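Local coordinates for protein phenylalanine--tRNA ligase beta subunit (Bacteroides fragilis, PDB 3IG2) that forms, as the core domain of its beta subunit, part of the alpha2-beta2 synthetase that joins phenylalanine to tRNA(Phe) at the cost of ATP, at residues Val187-Lys190 with Lys191-Lys194. Numbering follows the deposited sequence.
Sequences VVTK and KMLK
Thr189 and Met192 meet where strand 181-188 ends and the chain turns at once into the short helix 190-195. The backbone leaves the strand at Val188, stays extended through Thr189 and coils from Lys190 onward. Two i to i+4 bonds make the first turn: Leu193 N donates to Thr189 O at 3.1 Å, and Lys194 N to Lys190 O at 3.0 Å.

Thr189 is the N-cap. Its OG1 lies between its own backbone N and carbonyl carbon (chi1 72°), which directs the hydroxyl forward to the first turn, where it accepts from Met192 N at 3.2 Å, with an N-H...O angle of 153°. Threonine suits this place because its short side chain can supply an acceptor to a first-turn amide. The residue at 192 is selenomethionine; its CB also packs against Thr189 OG1, at 3.3 Å, while its long, flexible chain bends away to Ile167 and to Leu66 and Phe67 of helix 66-75.

On the buried side of the turn, Val188 CG1 touches both Met192 CB and Leu193 CD2, each at 3.9 Å. Valine's beta-branching suits an extended strand, and its apolar methyls a buried position. Leucine's forked end lets Leu193 reach Val188 and also Val202 of the neighbouring strand 200-207. Lys190, Lys191 and Lys194 occupy the exposed side, where long charged chains can remain hydrated.

The chemistry is thus that of an amphipathic helix start: a threonine hydroxyl satisfies an amide lacking a preceding helical turn, Leu193 seats the helix on the mixed sheet of the synthetase core domain, and Met192 reaches toward helix 66-75.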
loop_
_atom_site.group_PDB
_atom_site.type_symbol
_atom_site.label_atom_id
_atom_site.label_comp_id
_atom_site.label_asym_id
_atom_site.label_seq_id
_atom_site.Cartn_x
_atom_site.Cartn_y
_atom_site.Cartn_z
ATOM N N VAL B 187 -9.134 24.948 -2.415
ATOM C CA VAL B 187 -9.447 24.937 -0.988
ATOM C C VAL B 187 -10.774 25.643 -0.823
ATOM O O VAL B 187 -10.921 26.771 -1.278
ATOM C CB VAL B 187 -8.360 25.712 -0.201
ATOM C CG1 VAL B 187 -8.697 25.820 1.278
ATOM C CG2 VAL B 187 -6.972 25.061 -0.413
ATOM N N VAL B 188 -11.732 24.980 -0.187
ATOM C CA VAL B 188 -13.053 25.552 0.032
ATOM C C VAL B 188 -12.950 26.681 1.058
ATOM O O VAL B 188 -12.222 26.550 2.021
ATOM C CB VAL B 188 -14.093 24.465 0.486
ATOM C CG1 VAL B 188 -15.445 25.075 0.908
ATOM C CG2 VAL B 188 -14.287 23.426 -0.588
ATOM N N THR B 189 -13.665 27.783 0.848
ATOM C CA THR B 189 -13.630 28.904 1.803
ATOM C C THR B 189 -14.065 28.485 3.219
ATOM O O THR B 189 -14.943 27.646 3.396
ATOM C CB THR B 189 -14.503 30.112 1.365
ATOM O OG1 THR B 189 -15.891 29.791 1.502
ATOM C CG2 THR B 189 -14.213 30.532 -0.070
ATOM N N LYS B 190 -13.410 29.062 4.220
ATOM C CA LYS B 190 -13.777 28.885 5.616
ATOM C C LYS B 190 -15.252 29.218 5.908
ATOM O O LYS B 190 -15.928 28.479 6.635
ATOM C CB LYS B 190 -12.875 29.763 6.469
ATOM C CG LYS B 190 -11.888 28.974 7.302
ATOM C CD LYS B 190 -10.870 28.197 6.483
ATOM C CE LYS B 190 -9.672 27.808 7.362
ATOM N NZ LYS B 190 -9.069 28.963 8.106
ATOM N N LYS B 191 -15.736 30.326 5.344
ATOM C CA LYS B 191 -17.134 30.735 5.505
ATOM C C LYS B 191 -18.050 29.585 5.088
ATOM O O LYS B 191 -18.983 29.227 5.792
ATOM C CB LYS B 191 -17.405 32.029 4.716
ATOM C CG LYS B 191 -18.871 32.329 4.377
ATOM C CD LYS B 191 -19.044 33.819 4.016
ATOM C CE LYS B 191 -20.491 34.141 3.669
ATOM N NZ LYS B 191 -20.671 35.575 3.252
HETATM N N MSE B 192 -17.741 28.957 3.965
HETATM C CA MSE B 192 -18.556 27.846 3.487
HETATM C C MSE B 192 -18.507 26.578 4.333
HETATM O O MSE B 192 -19.517 25.910 4.488
HETATM C CB MSE B 192 -18.186 27.534 2.048
HETATM C CG MSE B 192 -18.877 28.505 1.159
HETATM SE SE MSE B 192 -20.457 27.615 0.553
HETATM C CE MSE B 192 -19.298 26.682 -0.707
ATOM N N LEU B 193 -17.341 26.236 4.861
ATOM C CA LEU B 193 -17.241 25.102 5.772
ATOM C C LEU B 193 -18.148 25.341 6.983
ATOM O O LEU B 193 -18.863 24.448 7.438
ATOM C CB LEU B 193 -15.784 24.945 6.239
ATOM C CG LEU B 193 -14.779 24.728 5.116
ATOM C CD1 LEU B 193 -13.353 24.732 5.638
ATOM C CD2 LEU B 193 -15.105 23.442 4.429
ATOM N N LYS B 194 -18.093 26.561 7.503
ATOM C CA LYS B 194 -18.851 26.940 8.681
ATOM C C LYS B 194 -20.348 26.810 8.428
ATOM O O LYS B 194 -21.072 26.215 9.220
ATOM C CB LYS B 194 -18.510 28.374 9.053
ATOM C CG LYS B 194 -19.280 28.891 10.240
ATOM C CD LYS B 194 -18.710 28.341 11.529
ATOM C CE LYS B 194 -17.593 29.214 12.062
ATOM N NZ LYS B 194 -17.773 29.425 13.531
#